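PDB 1OYZ: hypothetical protein yibA from Escherichia coli, which is of unknown function but is built of helices joined by loops, part of them HEAT repeats, and may have an oxidoreductase activity. Local coordinates for residues A[143-148]-A[168-173]; A[30-35]-A[41-46]. All blocks are in the same frame, centred on the assembly; numbering follows the deposited sequence.

Contact 1 (A[143-148]-A[168-173]); sequences NVRRAT and LKDPNG
R145, on helix 142-153, reaches across to D170 in the loop between helices 161-168 and 173-186, and the two charged ends meet as a two-pronged salt bridge. From CB, 4.2 Å from D170 OD2, the chain leaves with CG anti to the carbonyl carbon (chi1 -67°) and then bends at chi3. CD passes 3.4 Å from D170 OD2. NE aims its hydrogen straight at the same oxygen; the modelled NE to OD2 distance of 2.4 Å is unusually short, so its exact value is doubtful. CZ follows at 3.3 Å from D170 OD2, and NH2 closes the pair with a bond of 2.9 Å to D170 OD1, on that oxygen's syn side. Guanidinium and carboxylate lie nearly coplanar, their planes 9° apart, with the carboxylate at the edge of the arginine head. NH1 takes no part here and bonds D139 O. An Asp in the turn between two helices, bound to an Arg of a neighbouring helix, is familiar from HEAT repeats, and both segments belong to the HEAT-repeat part of the chain. D170 OD1 has a second donor: its anti lone pair accepts N172 N at 2.7 Å, an Asx turn just ahead of helix 173-186, for which N172 is the N-cap residue. A valine in place of D170 would probably leave the R145 head without its countercharge and N172 N without its acceptor. Beside the bridge P171 CD stands obliquely to the guanidinium, 4.1 Å from R145 NH2, while R176 NH2 bonds D170 O from within helix 173-186.

Contact 2 (A[30-35]-A[41-46]); sequences RLLDDH and ISSARV
L32 sends its CD2 methyl against S43 and A44 of helix 37-50, while L31 meets the same serine with its CB. L32 has CG anti to its carbonyl carbon (chi1 -60°), a staggered conformation in which CD1 runs on along the chain and CD2 branches off toward the helix. That methyl lies 3.5 Å from S43 OG, 3.9 Å from A44 N and 4.1 Å from A44 CB, so it rests on one side chain and the backbone beside it as well as on the alanine methyl. S43 turns its hydroxyl opposite its own backbone N (chi1 166°), toward helix 25-31, where OG donates a hydrogen bond to L28 O. The buried hydroxyl is thereby satisfied even though its neighbours across this contact are aliphatic. L31, whose chi1 of -99° is off the staggered positions, comes nearest to residues 41-46 with its CB, 3.8 Å from S43 OG. Residues L31 to D34 form a type I beta turn, with D34 N bonded to L31 O at 3.0 Å. L58 and F62 of helix 53-63 also touch L32, and I73, F76 and I77 of helix 68-80 touch A44. Small residues on one helix admit a leucine at the turn that follows helix 25-31: the packing of a helical hairpin within an all-helical array.

Contact 2 (30-35 with 41-46) is formed near the start of the chain, and contact 1 (143-148 with 168-173) about a hundred residues later; they do not meet. Their centres are about 28 Å apart and their nearest atoms about 13 Å. The centre of contact 1 lies about 11 Å from the centre of the chain, that of contact 2 about 24 Å, nearer the periphery. They also differ in chemistry: contact 1 ties a helix to a nearby interhelix loop by charge, whereas contact 2 packs two consecutive helices through aliphatic groups and a serine. No ligand or active site is known to connect them; both hold helices of the same all-helical chain together.

Contact 1 (A[143-148]-A[168-173])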
loop_
_atom_site.group_PDB
_atom_site.type_symbol
_atom_site.label_atom_id
_atom_site.label_comp_id
_atom_site.label_asym_id
_atom_site.label_seq_id
_atom_site.Cartn_x
_atom_site.Cartn_y
_atom_site.Cartn_z
ATOM N N ASN A 143 0.882 -0.010 12.545
ATOM C CA ASN A 143 1.946 -0.167 11.557
ATOM C C ASN A 143 1.877 -1.576 11.001
ATOM O O ASN A 143 1.996 -1.777 9.780
ATOM C CB ASN A 143 3.303 0.058 12.195
ATOM C CG ASN A 143 3.357 1.350 12.980
ATOM O OD1 ASN A 143 4.211 2.200 12.736
ATOM N ND2 ASN A 143 2.435 1.506 13.933
ATOM N N VAL A 144 1.658 -2.552 11.887
ATOM C CA VAL A 144 1.573 -3.943 11.457
ATOM C C VAL A 144 0.372 -4.187 10.579
ATOM O O VAL A 144 0.487 -4.818 9.530
ATOM C CB VAL A 144 1.505 -4.927 12.660
ATOM C CG1 VAL A 144 1.119 -6.308 12.161
ATOM C CG2 VAL A 144 2.867 -4.980 13.393
ATOM N N ARG A 145 -0.792 -3.711 11.011
ATOM C CA ARG A 145 -1.988 -3.883 10.216
ATOM C C ARG A 145 -1.783 -3.210 8.848
ATOM O O ARG A 145 -2.133 -3.777 7.826
ATOM C CB ARG A 145 -3.213 -3.322 10.948
ATOM C CG ARG A 145 -3.566 -4.124 12.205
ATOM C CD ARG A 145 -5.020 -3.967 12.612
ATOM N NE ARG A 145 -5.400 -2.572 12.791
ATOM C CZ ARG A 145 -4.918 -1.768 13.727
ATOM N NH1 ARG A 145 -4.012 -2.207 14.588
ATOM N NH2 ARG A 145 -5.376 -0.524 13.827
ATOM N N ARG A 146 -1.190 -2.021 8.837
ATOM C CA ARG A 146 -0.914 -1.315 7.583
ATOM C C ARG A 146 -0.033 -2.195 6.696
ATOM O O ARG A 146 -0.343 -2.423 5.539
ATOM C CB ARG A 146 -0.175 0.006 7.847
ATOM C CG ARG A 146 -0.067 0.941 6.635
ATOM C CD ARG A 146 0.776 2.161 6.983
ATOM N NE ARG A 146 0.542 2.576 8.369
ATOM C CZ ARG A 146 1.406 3.281 9.097
ATOM N NH1 ARG A 146 2.565 3.658 8.572
ATOM N NH2 ARG A 146 1.124 3.591 10.361
ATOM N N ALA A 147 1.070 -2.691 7.253
ATOM C CA ALA A 147 1.967 -3.518 6.476
ATOM C C ALA A 147 1.223 -4.756 5.989
ATOM O O ALA A 147 1.509 -5.275 4.914
ATOM C CB ALA A 147 3.197 -3.885 7.303
ATOM N N THR A 148 0.231 -5.203 6.750
ATOM C CA THR A 148 -0.542 -6.378 6.353
ATOM C C THR A 148 -1.365 -6.000 5.134
ATOM O O THR A 148 -1.535 -6.803 4.197
ATOM C CB THR A 148 -1.504 -6.865 7.489
ATOM O OG1 THR A 148 -0.746 -7.143 8.676
ATOM C CG2 THR A 148 -2.237 -8.139 7.077
ATOM N N LEU A 168 -11.270 -2.467 6.384
ATOM C CA LEU A 168 -12.048 -1.314 5.977
ATOM C C LEU A 168 -12.602 -0.677 7.250
ATOM O O LEU A 168 -12.849 0.531 7.292
ATOM C CB LEU A 168 -13.218 -1.730 5.093
ATOM C CG LEU A 168 -12.894 -2.212 3.688
ATOM C CD1 LEU A 168 -14.176 -2.760 3.026
ATOM C CD2 LEU A 168 -12.313 -1.061 2.880
ATOM N N LYS A 169 -12.788 -1.496 8.288
ATOM C CA LYS A 169 -13.351 -1.023 9.545
ATOM C C LYS A 169 -12.282 -0.582 10.510
ATOM O O LYS A 169 -12.559 -0.291 11.676
ATOM C CB LYS A 169 -14.184 -2.125 10.200
ATOM C CG LYS A 169 -15.080 -2.880 9.240
ATOM C CD LYS A 169 -15.676 -4.112 9.921
ATOM C CE LYS A 169 -16.394 -5.032 8.935
ATOM N NZ LYS A 169 -17.203 -6.059 9.658
ATOM N N ASP A 170 -11.058 -0.499 10.019
ATOM C CA ASP A 170 -9.965 -0.129 10.883
ATOM C C ASP A 170 -10.051 1.277 11.445
ATOM O O ASP A 170 -10.556 2.198 10.800
ATOM C CB ASP A 170 -8.645 -0.294 10.158
ATOM C CG ASP A 170 -7.500 -0.459 11.107
ATOM O OD1 ASP A 170 -7.110 0.531 11.757
ATOM O OD2 ASP A 170 -7.000 -1.598 11.217
ATOM N N PRO A 171 -9.573 1.449 12.682
ATOM C CA PRO A 171 -9.588 2.756 13.341
ATOM C C PRO A 171 -8.607 3.686 12.648
ATOM O O PRO A 171 -8.716 4.902 12.727
ATOM C CB PRO A 171 -9.172 2.417 14.772
ATOM C CG PRO A 171 -9.729 1.049 14.956
ATOM C CD PRO A 171 -9.329 0.377 13.666
ATOM N N ASN A 172 -7.645 3.121 11.946
ATOM C CA ASN A 172 -6.688 3.969 11.257
ATOM C C ASN A 172 -7.167 4.275 9.835
ATOM O O ASN A 172 -7.505 3.369 9.080
ATOM C CB ASN A 172 -5.326 3.303 11.204
ATOM C CG ASN A 172 -4.256 4.239 10.724
ATOM O OD1 ASN A 172 -3.777 5.094 11.467
ATOM N ND2 ASN A 172 -3.876 4.096 9.466
ATOM N N GLY A 173 -7.171 5.560 9.489
ATOM C CA GLY A 173 -7.615 5.999 8.180
ATOM C C GLY A 173 -6.742 5.512 7.052
ATOM O O GLY A 173 -7.220 5.183 5.964
#

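Contact 2 (A[30-35]-A[41-46])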
loop_
_atom_site.group_PDB
_atom_site.type_symbol
_atom_site.label_atom_id
_atom_site.label_comp_id
_atom_site.label_asym_id
_atom_site.label_seq_id
_atom_site.Cartn_x
_atom_site.Cartn_y
_atom_site.Cartn_z
ATOM N N ARG A 30 29.180 -1.322 9.202
ATOM C CA ARG A 30 29.315 -0.492 10.382
ATOM C C ARG A 30 28.216 0.584 10.399
ATOM O O ARG A 30 27.600 0.841 11.433
ATOM C CB ARG A 30 30.712 0.127 10.409
ATOM C CG ARG A 30 30.952 1.101 11.533
ATOM C CD ARG A 30 31.521 2.400 10.963
ATOM N NE ARG A 30 32.788 2.189 10.251
ATOM C CZ ARG A 30 33.440 3.140 9.581
ATOM N NH1 ARG A 30 32.944 4.372 9.522
ATOM N NH2 ARG A 30 34.589 2.860 8.977
ATOM N N LEU A 31 27.947 1.182 9.238
ATOM C CA LEU A 31 26.923 2.220 9.131
ATOM C C LEU A 31 25.535 1.730 9.549
ATOM O O LEU A 31 24.664 2.539 9.894
ATOM C CB LEU A 31 26.889 2.779 7.701
ATOM C CG LEU A 31 27.623 4.106 7.451
ATOM C CD1 LEU A 31 28.819 4.249 8.377
ATOM C CD2 LEU A 31 28.062 4.184 5.986
ATOM N N LEU A 32 25.323 0.415 9.534
ATOM C CA LEU A 32 24.021 -0.097 9.937
ATOM C C LEU A 32 23.764 0.247 11.394
ATOM O O LEU A 32 22.615 0.296 11.820
ATOM C CB LEU A 32 23.941 -1.610 9.751
ATOM C CG LEU A 32 24.143 -2.086 8.318
ATOM C CD1 LEU A 32 24.120 -3.593 8.298
ATOM C CD2 LEU A 32 23.060 -1.485 7.399
ATOM N N ASP A 33 24.838 0.496 12.144
ATOM C CA ASP A 33 24.735 0.835 13.562
ATOM C C ASP A 33 24.874 2.314 13.842
ATOM O O ASP A 33 25.140 2.706 14.972
ATOM C CB ASP A 33 25.802 0.114 14.367
ATOM C CG ASP A 33 25.613 -1.362 14.360
ATOM O OD1 ASP A 33 24.445 -1.791 14.312
ATOM O OD2 ASP A 33 26.619 -2.089 14.416
ATOM N N ASP A 34 24.712 3.136 12.817
ATOM C CA ASP A 34 24.824 4.573 12.986
ATOM C C ASP A 34 23.631 5.069 13.800
ATOM O O ASP A 34 22.595 4.406 13.842
ATOM C CB ASP A 34 24.853 5.233 11.612
ATOM C CG ASP A 34 25.311 6.659 11.668
ATOM O OD1 ASP A 34 24.451 7.556 11.798
ATOM O OD2 ASP A 34 26.543 6.880 11.595
ATOM N N HIS A 35 23.763 6.230 14.446
ATOM C CA HIS A 35 22.659 6.770 15.241
ATOM C C HIS A 35 21.598 7.448 14.384
ATOM O O HIS A 35 20.460 7.654 14.836
ATOM C CB HIS A 35 23.176 7.745 16.310
ATOM C CG HIS A 35 23.898 7.071 17.438
ATOM N ND1 HIS A 35 23.362 6.010 18.132
ATOM C CD2 HIS A 35 25.113 7.308 17.990
ATOM C CE1 HIS A 35 24.216 5.617 19.067
ATOM N NE2 HIS A 35 25.283 6.388 18.999
ATOM N N ILE A 41 19.452 3.314 6.789
ATOM C CA ILE A 41 18.643 2.874 5.673
ATOM C C ILE A 41 19.397 2.912 4.336
ATOM O O ILE A 41 19.333 1.959 3.530
ATOM C CB ILE A 41 17.408 3.755 5.596
ATOM C CG1 ILE A 41 16.515 3.422 6.795
ATOM C CG2 ILE A 41 16.749 3.628 4.215
ATOM C CD1 ILE A 41 15.386 4.426 7.039
ATOM N N SER A 42 20.078 4.032 4.104
ATOM C CA SER A 42 20.833 4.250 2.877
ATOM C C SER A 42 21.849 3.129 2.707
ATOM O O SER A 42 21.929 2.497 1.638
ATOM C CB SER A 42 21.527 5.615 2.934
ATOM O OG SER A 42 20.565 6.672 2.858
ATOM N N SER A 43 22.613 2.883 3.768
ATOM C CA SER A 43 23.610 1.818 3.777
ATOM C C SER A 43 22.933 0.488 3.430
ATOM O O SER A 43 23.368 -0.240 2.541
ATOM C CB SER A 43 24.260 1.732 5.163
ATOM O OG SER A 43 24.999 0.522 5.299
ATOM N N ALA A 44 21.851 0.183 4.135
ATOM C CA ALA A 44 21.116 -1.051 3.888
ATOM C C ALA A 44 20.630 -1.123 2.445
ATOM O O ALA A 44 20.623 -2.191 1.843
ATOM C CB ALA A 44 19.920 -1.151 4.856
ATOM N N ARG A 45 20.210 0.002 1.879
ATOM C CA ARG A 45 19.735 -0.019 0.491
ATOM C C ARG A 45 20.887 -0.450 -0.422
ATOM O O ARG A 45 20.688 -1.246 -1.323
ATOM C CB ARG A 45 19.212 1.362 0.040
ATOM C CG ARG A 45 17.894 1.829 0.702
ATOM C CD ARG A 45 17.414 3.196 0.151
ATOM N NE ARG A 45 17.158 3.140 -1.297
ATOM C CZ ARG A 45 17.294 4.174 -2.137
ATOM N NH1 ARG A 45 17.036 4.015 -3.430
ATOM N NH2 ARG A 45 17.686 5.369 -1.698
ATOM N N VAL A 46 22.089 0.062 -0.178
ATOM C CA VAL A 46 23.214 -0.318 -1.018
ATOM C C VAL A 46 23.434 -1.805 -0.847
ATOM O O VAL A 46 23.703 -2.525 -1.817
ATOM C CB VAL A 46 24.497 0.430 -0.645
ATOM C CG1 VAL A 46 25.606 0.065 -1.618
ATOM C CG2 VAL A 46 24.247 1.919 -0.651
#